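Local structure of epidermin leader peptide processing serine protease EpiP (Staphylococcus aureus subsp. aureus, 3QFH) at residues K70-C80 with Q247-D258; A278-N286 with E327-Y335. The protein is a subtilisin-like serine endopeptidase that probably removes the leader peptide from the precursor of the lantibiotic epidermin. All blocks are in the same frame, centred on the assembly; numbering follows the deposited sequence.

Contact 1 (K70-C80 with Q247-D258)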
loop_
_atom_site.group_PDB
_atom_site.type_symbol
_atom_site.label_atom_id
_atom_site.label_comp_id
_atom_site.label_asym_id
_atom_site.label_seq_id
_atom_site.Cartn_x
_atom_site.Cartn_y
_atom_site.Cartn_z
ATOM N N LYS A 70 -27.709 7.706 -19.879
ATOM C CA LYS A 70 -28.135 7.411 -18.511
ATOM C C LYS A 70 -28.320 5.938 -18.182
ATOM O O LYS A 70 -28.208 5.555 -17.025
ATOM C CB LYS A 70 -29.437 8.168 -18.207
ATOM C CG LYS A 70 -29.350 9.683 -18.441
ATOM C CD LYS A 70 -28.212 10.326 -17.636
ATOM C CE LYS A 70 -28.098 11.826 -17.916
ATOM N NZ LYS A 70 -26.885 12.440 -17.278
ATOM N N ASN A 71 -28.617 5.119 -19.185
ATOM C CA ASN A 71 -28.802 3.687 -18.965
ATOM C C ASN A 71 -27.460 2.969 -18.788
ATOM O O ASN A 71 -27.411 1.867 -18.244
ATOM C CB ASN A 71 -29.531 3.047 -20.158
ATOM C CG ASN A 71 -30.876 3.712 -20.473
ATOM O OD1 ASN A 71 -31.479 4.380 -19.625
ATOM N ND2 ASN A 71 -31.353 3.515 -21.703
ATOM N N ASP A 72 -26.373 3.601 -19.244
ATOM C CA ASP A 72 -25.063 2.949 -19.254
ATOM C C ASP A 72 -23.976 3.594 -18.438
ATOM O O ASP A 72 -23.074 2.900 -17.973
ATOM C CB ASP A 72 -24.532 2.908 -20.687
ATOM C CG ASP A 72 -25.469 2.212 -21.649
ATOM O OD1 ASP A 72 -26.350 1.447 -21.203
ATOM O OD2 ASP A 72 -25.315 2.435 -22.875
ATOM N N ILE A 73 -24.031 4.911 -18.294
ATOM C CA ILE A 73 -22.968 5.648 -17.632
ATOM C C ILE A 73 -23.453 6.217 -16.306
ATOM O O ILE A 73 -24.462 6.928 -16.258
ATOM C CB ILE A 73 -22.476 6.793 -18.535
ATOM C CG1 ILE A 73 -22.078 6.263 -19.928
ATOM C CG2 ILE A 73 -21.321 7.530 -17.902
ATOM C CD1 ILE A 73 -20.894 5.290 -19.970
ATOM N N LYS A 74 -22.731 5.888 -15.238
ATOM C CA LYS A 74 -23.073 6.342 -13.906
ATOM C C LYS A 74 -22.368 7.682 -13.638
ATOM O O LYS A 74 -23.031 8.661 -13.310
ATOM C CB LYS A 74 -22.725 5.258 -12.872
ATOM C CG LYS A 74 -23.182 5.525 -11.421
ATOM C CD LYS A 74 -22.981 4.259 -10.555
ATOM C CE LYS A 74 -23.122 4.513 -9.053
ATOM N NZ LYS A 74 -24.423 5.112 -8.648
ATOM N N TYR A 75 -21.041 7.727 -13.809
ATOM C CA TYR A 75 -20.262 8.954 -13.608
ATOM C C TYR A 75 -19.099 9.077 -14.569
ATOM O O TYR A 75 -18.556 8.081 -15.046
ATOM C CB TYR A 75 -19.646 9.019 -12.204
ATOM C CG TYR A 75 -20.607 8.970 -11.072
ATOM C CD1 TYR A 75 -21.471 10.030 -10.834
ATOM C CD2 TYR A 75 -20.633 7.884 -10.203
ATOM C CE1 TYR A 75 -22.364 9.998 -9.790
ATOM C CE2 TYR A 75 -21.522 7.842 -9.149
ATOM C CZ TYR A 75 -22.388 8.910 -8.950
ATOM O OH TYR A 75 -23.270 8.902 -7.914
ATOM N N ILE A 76 -18.695 10.320 -14.808
ATOM C CA ILE A 76 -17.545 10.633 -15.618
ATOM C C ILE A 76 -16.873 11.853 -15.016
ATOM O O ILE A 76 -17.554 12.803 -14.619
ATOM C CB ILE A 76 -17.902 10.976 -17.110
ATOM C CG1 ILE A 76 -18.643 9.839 -17.798
ATOM C CG2 ILE A 76 -16.629 11.265 -17.914
ATOM C CD1 ILE A 76 -19.038 10.154 -19.262
ATOM N N ASN A 77 -15.547 11.800 -14.888
ATOM C CA ASN A 77 -14.754 12.965 -14.495
ATOM C C ASN A 77 -13.398 12.882 -15.169
ATOM O O ASN A 77 -12.941 11.794 -15.545
ATOM C CB ASN A 77 -14.626 13.157 -12.971
ATOM C CG ASN A 77 -13.984 11.972 -12.257
ATOM O OD1 ASN A 77 -14.680 11.210 -11.596
ATOM N ND2 ASN A 77 -12.666 11.820 -12.375
ATOM N N ALA A 78 -12.774 14.038 -15.362
ATOM C CA ALA A 78 -11.453 14.092 -15.945
ATOM C C ALA A 78 -10.548 13.414 -14.957
ATOM O O ALA A 78 -10.698 13.622 -13.763
ATOM C CB ALA A 78 -11.028 15.539 -16.148
ATOM N N THR A 79 -9.633 12.579 -15.438
ATOM C CA THR A 79 -8.676 11.920 -14.562
ATOM C C THR A 79 -7.694 12.992 -14.098
ATOM O O THR A 79 -7.225 13.783 -14.913
ATOM C CB THR A 79 -7.880 10.858 -15.324
ATOM O OG1 THR A 79 -8.771 10.052 -16.111
ATOM C CG2 THR A 79 -7.067 9.992 -14.367
ATOM N N CYS A 80 -7.384 13.044 -12.806
ATOM C CA CYS A 80 -6.431 14.062 -12.310
ATOM C C CYS A 80 -5.236 13.482 -11.545
ATOM O O CYS A 80 -5.202 12.284 -11.260
ATOM C CB CYS A 80 -7.159 15.106 -11.469
ATOM S SG CYS A 80 -8.246 16.184 -12.458
ATOM N N GLN A 247 -24.351 15.147 -10.189
ATOM C CA GLN A 247 -24.362 15.130 -11.656
ATOM C C GLN A 247 -23.490 13.997 -12.183
ATOM O O GLN A 247 -22.536 13.584 -11.523
ATOM C CB GLN A 247 -23.874 16.469 -12.227
ATOM C CG GLN A 247 -24.770 17.634 -11.862
ATOM C CD GLN A 247 -26.207 17.406 -12.303
ATOM O OE1 GLN A 247 -26.479 17.137 -13.475
ATOM N NE2 GLN A 247 -27.132 17.510 -11.362
ATOM N N THR A 248 -23.838 13.494 -13.366
ATOM C CA THR A 248 -23.096 12.424 -13.999
ATOM C C THR A 248 -21.695 12.913 -14.355
ATOM O O THR A 248 -20.712 12.251 -14.038
ATOM C CB THR A 248 -23.799 11.920 -15.252
ATOM O OG1 THR A 248 -25.145 11.568 -14.928
ATOM C CG2 THR A 248 -23.073 10.700 -15.819
ATOM N N PHE A 249 -21.615 14.085 -14.983
ATOM C CA PHE A 249 -20.336 14.681 -15.356
ATOM C C PHE A 249 -19.895 15.511 -14.158
ATOM O O PHE A 249 -20.556 16.468 -13.780
ATOM C CB PHE A 249 -20.481 15.555 -16.605
ATOM C CG PHE A 249 -19.175 15.839 -17.302
ATOM C CD1 PHE A 249 -18.316 16.823 -16.830
ATOM C CD2 PHE A 249 -18.815 15.127 -18.437
ATOM C CE1 PHE A 249 -17.108 17.087 -17.481
ATOM C CE2 PHE A 249 -17.620 15.382 -19.091
ATOM C CZ PHE A 249 -16.763 16.361 -18.620
ATOM N N ARG A 250 -18.764 15.144 -13.566
ATOM C CA ARG A 250 -18.297 15.789 -12.343
ATOM C C ARG A 250 -16.989 16.556 -12.478
ATOM O O ARG A 250 -16.268 16.428 -13.463
ATOM C CB ARG A 250 -18.133 14.723 -11.293
ATOM C CG ARG A 250 -19.329 13.790 -11.223
ATOM C CD ARG A 250 -19.084 12.730 -10.222
ATOM N NE ARG A 250 -18.860 13.339 -8.926
ATOM C CZ ARG A 250 -19.825 13.700 -8.093
ATOM N NH1 ARG A 250 -19.513 14.251 -6.928
ATOM N NH2 ARG A 250 -21.099 13.509 -8.422
ATOM N N LYS A 251 -16.690 17.331 -11.441
ATOM C CA LYS A 251 -15.500 18.165 -11.386
ATOM C C LYS A 251 -14.513 17.629 -10.338
ATOM O O LYS A 251 -13.390 18.096 -10.252
ATOM C CB LYS A 251 -15.915 19.606 -11.036
ATOM C CG LYS A 251 -17.123 20.093 -11.839
ATOM C CD LYS A 251 -17.586 21.528 -11.521
ATOM C CE LYS A 251 -17.982 21.754 -10.041
ATOM N NZ LYS A 251 -16.808 22.010 -9.142
ATOM N N ASP A 252 -14.942 16.653 -9.544
ATOM C CA ASP A 252 -14.104 16.085 -8.497
ATOM C C ASP A 252 -13.462 14.775 -8.998
ATOM O O ASP A 252 -13.414 14.540 -10.205
ATOM C CB ASP A 252 -14.922 15.877 -7.223
ATOM C CG ASP A 252 -16.076 14.894 -7.410
ATOM O OD1 ASP A 252 -16.221 14.302 -8.512
ATOM O OD2 ASP A 252 -16.852 14.715 -6.447
ATOM N N GLU A 253 -12.976 13.934 -8.085
ATOM C CA GLU A 253 -12.316 12.680 -8.460
ATOM C C GLU A 253 -13.121 11.465 -7.991
ATOM O O GLU A 253 -12.592 10.442 -7.570
ATOM C CB GLU A 253 -10.883 12.715 -7.931
ATOM C CG GLU A 253 -10.157 13.967 -8.491
ATOM C CD GLU A 253 -8.883 14.336 -7.789
ATOM O OE1 GLU A 253 -8.660 13.911 -6.639
ATOM O OE2 GLU A 253 -8.102 15.098 -8.398
ATOM N N LYS A 254 -14.428 11.598 -8.128
ATOM C CA LYS A 254 -15.381 10.585 -7.737
ATOM C C LYS A 254 -15.134 9.191 -8.298
ATOM O O LYS A 254 -15.191 8.196 -7.551
ATOM C CB LYS A 254 -16.766 11.052 -8.170
ATOM C CG LYS A 254 -17.914 10.082 -7.934
ATOM C CD LYS A 254 -18.173 9.837 -6.481
ATOM C CE LYS A 254 -19.549 9.180 -6.270
ATOM N NZ LYS A 254 -19.740 8.724 -4.868
ATOM N N VAL A 255 -14.886 9.095 -9.600
ATOM C CA VAL A 255 -14.730 7.772 -10.214
ATOM C C VAL A 255 -13.572 6.988 -9.613
ATOM O O VAL A 255 -13.703 5.789 -9.342
ATOM C CB VAL A 255 -14.643 7.840 -11.745
ATOM C CG1 VAL A 255 -14.408 6.459 -12.326
ATOM C CG2 VAL A 255 -15.930 8.411 -12.293
ATOM N N GLU A 256 -12.456 7.673 -9.376
ATOM C CA GLU A 256 -11.298 7.057 -8.778
ATOM C C GLU A 256 -11.594 6.632 -7.353
ATOM O O GLU A 256 -11.198 5.562 -6.938
ATOM C CB GLU A 256 -10.088 8.000 -8.772
ATOM C CG GLU A 256 -9.298 8.054 -10.047
ATOM C CD GLU A 256 -9.956 8.805 -11.187
ATOM O OE1 GLU A 256 -10.936 9.572 -10.964
ATOM O OE2 GLU A 256 -9.444 8.637 -12.319
ATOM N N TYR A 257 -12.257 7.504 -6.597
ATOM C CA TYR A 257 -12.598 7.212 -5.207
ATOM C C TYR A 257 -13.410 5.911 -5.150
ATOM O O TYR A 257 -13.065 4.965 -4.423
ATOM C CB TYR A 257 -13.387 8.370 -4.577
ATOM C CG TYR A 257 -13.649 8.136 -3.114
ATOM C CD1 TYR A 257 -12.808 8.664 -2.148
ATOM C CD2 TYR A 257 -14.713 7.333 -2.696
ATOM C CE1 TYR A 257 -13.027 8.417 -0.794
ATOM C CE2 TYR A 257 -14.943 7.096 -1.355
ATOM C CZ TYR A 257 -14.091 7.639 -0.410
ATOM O OH TYR A 257 -14.308 7.394 0.923
ATOM N N ASP A 258 -14.475 5.872 -5.938
ATOM C CA ASP A 258 -15.345 4.706 -6.019
ATOM C C ASP A 258 -14.592 3.475 -6.461
ATOM O O ASP A 258 -14.812 2.408 -5.924
ATOM C CB ASP A 258 -16.487 4.949 -7.011
ATOM C CG ASP A 258 -17.502 5.969 -6.504
ATOM O OD1 ASP A 258 -17.474 6.294 -5.298
ATOM O OD2 ASP A 258 -18.337 6.433 -7.314
HETATM O O HOH W 1 -26.461 14.377 -14.677
HETATM O O HOH W 2 -13.815 16.481 -14.414
#

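Contact 2 (A278-N286 with E327-Y335)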
loop_
_atom_site.group_PDB
_atom_site.type_symbol
_atom_site.label_atom_id
_atom_site.label_comp_id
_atom_site.label_asym_id
_atom_site.label_seq_id
_atom_site.Cartn_x
_atom_site.Cartn_y
_atom_site.Cartn_z
ATOM N N ALA A 278 -0.453 4.935 6.347
ATOM C CA ALA A 278 -0.940 6.246 6.676
ATOM C C ALA A 278 -0.061 7.192 5.852
ATOM O O ALA A 278 0.997 6.791 5.365
ATOM C CB ALA A 278 -0.781 6.521 8.150
ATOM N N GLY A 279 -0.505 8.432 5.678
ATOM C CA GLY A 279 0.263 9.404 4.913
ATOM C C GLY A 279 1.492 9.820 5.691
ATOM O O GLY A 279 1.609 9.532 6.905
ATOM N N ASN A 280 2.394 10.512 4.995
ATOM C CA ASN A 280 3.643 10.959 5.554
ATOM C C ASN A 280 3.746 12.479 5.693
ATOM O O ASN A 280 4.803 13.033 5.517
ATOM C CB ASN A 280 4.805 10.448 4.688
ATOM C CG ASN A 280 4.951 8.941 4.737
ATOM O OD1 ASN A 280 5.708 8.419 5.544
ATOM N ND2 ASN A 280 4.184 8.238 3.923
ATOM N N ASP A 281 2.661 13.145 6.044
ATOM C CA ASP A 281 2.679 14.606 6.153
ATOM C C ASP A 281 2.492 15.106 7.562
ATOM O O ASP A 281 2.302 16.295 7.779
ATOM C CB ASP A 281 1.614 15.171 5.234
ATOM C CG ASP A 281 1.881 14.823 3.794
ATOM O OD1 ASP A 281 2.970 15.160 3.305
ATOM O OD2 ASP A 281 1.017 14.208 3.151
ATOM N N GLY A 282 2.530 14.192 8.525
ATOM C CA GLY A 282 2.379 14.547 9.927
ATOM C C GLY A 282 1.091 15.274 10.262
ATOM O O GLY A 282 1.066 16.119 11.158
ATOM N N ILE A 283 0.004 14.955 9.577
ATOM C CA ILE A 283 -1.235 15.666 9.868
ATOM C C ILE A 283 -2.313 14.797 10.546
ATOM O O ILE A 283 -2.394 13.577 10.328
ATOM C CB ILE A 283 -1.819 16.331 8.601
ATOM C CG1 ILE A 283 -2.413 15.303 7.651
ATOM C CG2 ILE A 283 -0.761 17.173 7.882
ATOM C CD1 ILE A 283 -2.892 15.927 6.358
ATOM N N ASP A 284 -3.093 15.445 11.406
ATOM C CA ASP A 284 -4.244 14.830 12.050
ATOM C C ASP A 284 -5.313 14.874 10.964
ATOM O O ASP A 284 -5.812 15.955 10.605
ATOM C CB ASP A 284 -4.672 15.635 13.286
ATOM C CG ASP A 284 -5.873 15.013 14.029
ATOM O OD1 ASP A 284 -6.020 15.308 15.229
ATOM O OD2 ASP A 284 -6.667 14.239 13.443
ATOM N N VAL A 285 -5.671 13.710 10.444
ATOM C CA VAL A 285 -6.608 13.648 9.330
ATOM C C VAL A 285 -8.022 14.144 9.645
ATOM O O VAL A 285 -8.833 14.237 8.745
ATOM C CB VAL A 285 -6.700 12.256 8.743
ATOM C CG1 VAL A 285 -5.340 11.844 8.177
ATOM C CG2 VAL A 285 -7.224 11.278 9.796
ATOM N N ASN A 286 -8.320 14.422 10.909
ATOM C CA ASN A 286 -9.629 14.960 11.273
ATOM C C ASN A 286 -9.707 16.445 11.038
ATOM O O ASN A 286 -10.792 17.003 11.023
ATOM C CB ASN A 286 -9.955 14.621 12.708
ATOM C CG ASN A 286 -10.172 13.155 12.890
ATOM O OD1 ASN A 286 -11.019 12.574 12.233
ATOM N ND2 ASN A 286 -9.404 12.541 13.766
ATOM N N GLU A 327 7.464 11.748 13.414
ATOM C CA GLU A 327 6.995 13.124 13.203
ATOM C C GLU A 327 6.274 13.292 11.856
ATOM O O GLU A 327 5.401 14.138 11.708
ATOM C CB GLU A 327 8.148 14.139 13.333
ATOM C CG GLU A 327 9.203 14.121 12.225
ATOM C CD GLU A 327 10.199 12.966 12.296
ATOM O OE1 GLU A 327 11.078 12.936 11.410
ATOM O OE2 GLU A 327 10.118 12.095 13.205
ATOM N N PHE A 328 6.628 12.468 10.883
ATOM C CA PHE A 328 6.005 12.551 9.571
ATOM C C PHE A 328 4.734 11.706 9.444
ATOM O O PHE A 328 4.062 11.759 8.431
ATOM C CB PHE A 328 7.001 12.105 8.494
ATOM C CG PHE A 328 7.626 10.727 8.740
ATOM C CD1 PHE A 328 8.957 10.620 9.139
ATOM C CD2 PHE A 328 6.906 9.569 8.548
ATOM C CE1 PHE A 328 9.543 9.395 9.364
ATOM C CE2 PHE A 328 7.487 8.315 8.761
ATOM C CZ PHE A 328 8.811 8.229 9.174
ATOM N N SER A 329 4.388 10.913 10.454
ATOM C CA SER A 329 3.227 10.038 10.305
ATOM C C SER A 329 1.891 10.749 10.463
ATOM O O SER A 329 1.662 11.473 11.422
ATOM C CB SER A 329 3.265 8.884 11.313
ATOM O OG SER A 329 2.261 7.907 10.980
ATOM N N ASN A 330 1.012 10.561 9.506
ATOM C CA ASN A 330 -0.343 11.028 9.697
ATOM C C ASN A 330 -0.924 10.206 10.859
ATOM O O ASN A 330 -0.388 9.141 11.235
ATOM C CB ASN A 330 -1.197 10.839 8.442
ATOM C CG ASN A 330 -0.876 11.846 7.338
ATOM O OD1 ASN A 330 0.037 12.691 7.448
ATOM N ND2 ASN A 330 -1.648 11.772 6.268
ATOM N N PHE A 331 -1.992 10.715 11.443
ATOM C CA PHE A 331 -2.669 10.047 12.535
ATOM C C PHE A 331 -4.058 10.649 12.724
ATOM O O PHE A 331 -4.462 11.563 11.990
ATOM C CB PHE A 331 -1.869 10.249 13.814
ATOM C CG PHE A 331 -1.781 11.682 14.247
ATOM C CD1 PHE A 331 -2.600 12.167 15.259
ATOM C CD2 PHE A 331 -0.894 12.559 13.625
ATOM C CE1 PHE A 331 -2.532 13.486 15.651
ATOM C CE2 PHE A 331 -0.816 13.888 14.015
ATOM C CZ PHE A 331 -1.645 14.351 15.034
ATOM N N GLY A 332 -4.763 10.147 13.732
ATOM C CA GLY A 332 -6.055 10.679 14.123
ATOM C C GLY A 332 -7.067 9.637 14.539
ATOM O O GLY A 332 -6.921 8.444 14.233
ATOM N N MET A 333 -8.078 10.068 15.288
ATOM C CA MET A 333 -9.149 9.164 15.707
ATOM C C MET A 333 -9.834 8.664 14.463
ATOM O O MET A 333 -9.939 9.384 13.464
ATOM C CB MET A 333 -10.190 9.852 16.613
ATOM C CG MET A 333 -9.884 9.866 18.123
ATOM S SD MET A 333 -9.786 8.228 18.928
ATOM C CE MET A 333 -9.871 8.732 20.644
ATOM N N ASN A 334 -10.289 7.423 14.535
ATOM C CA ASN A 334 -10.987 6.764 13.445
ATOM C C ASN A 334 -10.180 6.706 12.162
ATOM O O ASN A 334 -10.713 6.834 11.059
ATOM C CB ASN A 334 -12.332 7.462 13.267
ATOM C CG ASN A 334 -13.117 7.474 14.558
ATOM O OD1 ASN A 334 -13.266 6.434 15.192
ATOM N ND2 ASN A 334 -13.592 8.642 14.972
ATOM N N TYR A 335 -8.881 6.491 12.335
ATOM C CA TYR A 335 -7.937 6.436 11.235
ATOM C C TYR A 335 -6.875 5.399 11.554
ATOM O O TYR A 335 -6.936 4.315 11.053
ATOM C CB TYR A 335 -7.341 7.835 11.011
ATOM C CG TYR A 335 -6.273 7.968 9.943
ATOM C CD1 TYR A 335 -6.614 8.081 8.607
ATOM C CD2 TYR A 335 -4.924 8.033 10.282
ATOM C CE1 TYR A 335 -5.639 8.239 7.623
ATOM C CE2 TYR A 335 -3.940 8.195 9.309
ATOM C CZ TYR A 335 -4.310 8.300 7.977
ATOM O OH TYR A 335 -3.358 8.472 6.996
HETATM O O HOH W 3 -7.934 13.025 15.709
#

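Contact 1 (K70-C80 with Q247-D258)
Lys70 opens the contact between the propeptide-like region and the subtilase domain, its NZ bonded to Thr248 OG1 at 3.1 Å and, outside the pair, to the carbonyl of Ala67. A water that also accepts from Thr248 N meets the same NZ in a weak bond. Farther on, strand 73-78 of the propeptide sheet takes on the short strand 249-250 of the catalytic domain in parallel, while the first turn of helix 254-269 runs across it, the N-to-C directions of strand 73-78 and helix segment 254-258 being 118° apart. Lys74 and Tyr75 form a classic beta bulge opposite Glu26 of strand 20-27. The Tyr75 ring has Lys254 CG over one face, a CH-pi contact 4.3 Å from the ring centroid, and the carbonyl oxygens of Gln247 and Thr248 at its edge. Arg250, whose CD lies against Tyr75 CD1, holds Asp252 side-on through NE and NH1. Ile76 carries the parallel pairing: its N donates to Thr248 O (2.9 Å) and its O receives Arg250 N (2.8 Å). On Asn77, CG sits between the backbone N and the carbonyl carbon (chi1 59°), which lays the amide against the start of the helix. There Asn77 OD1 accepts from Val255 N at 2.9 Å, in the carbonyl plane, in the first turn after the N-cap Glu253. The other end of the amide is spoken for twice, since Asn77 ND2 donates to Ala78 O and, at 171°, to the syn lone pair of Glu256 OE1, 3.2 Å away. Beyond it Cys80 CB touches Glu253 OE2 at 3.2 Å, an oxygen salt-bridged to Arg295.

Contact 2 (A278-N286 with E327-Y335)
Asn330 reaches from 327-335 into the turn made by Gly279 to Ile283. Asn330 CB lies 3.5 Å from both Gly279 O and Ile283 O, and its CG rests against the Gly279 peptide. The tip then divides. Asn330 OD1 accepts from Asp281 N at 3.0 Å and from Ile283 N at 3.1 Å; the two donors come from opposite faces of the amide plane, and the second bond is almost straight, at 178°. ND2 lies against Gly279 CA and donates beyond the two segments to Asp305 OD2 and Tyr238 OH, so both ends of this buried amide are bonded and its rotation is fixed. The side chain of Ile283 runs alongside in the same direction, with CG1 against OD1.

The backbone of Asn330 adds to the grip, its N donating to Gly279 O. In the subtilisin-like domain this joins the loops that follow two neighbouring strands of the parallel sheet, 273-277 and 314-319. Asn280, near the presumed catalytic triad, turns its OD1 toward Phe328 CD2 and takes a bond from Thr382 N.

Past Asn330 the two segments form a single backbone bridge, Phe331 N bonding to Ile283 O and Val285 N to Phe331 O. The Phe331 ring carries Asp284 CA over one face and also makes a cation-pi contact with Arg427. Tyr335 holds CG anti to its backbone N (chi1 177°), which carries the ring across Val285 at about a right angle: Val285 CG2 sits over one face, 3.4 Å from Tyr335 CG. Tyr335 OH accepts from Gly279 N at 3.1 Å and bonds to Asp305 OD2. At the far end Asn286 ND2 donates to Met333 O at 3.2 Å, on a lone pair of that carbonyl, while Asp284 OD2 closes an Asx turn onto Asn286 N.

In the fold
Contact 1 (70-80 with 247-258) closes before contact 2 (278-286 with 327-335) opens along the chain. Their centres lie 28 Å apart and their nearest atoms about 11 Å, so they do not touch. What connects them is a short run of chain: helix 254-269, whose start belongs to contact 1, leads into strand 273-277, after which contact 2 begins. Contact 1 makes strand 249-250 the last strand of the mixed sheet built by the propeptide-like region, whereas contact 2 ties loops after strands 273-277 and 314-319 of the seven-stranded parallel sheet. One thus joins the propeptide-like and catalytic parts; the other lies within the catalytic part, near its presumed active site.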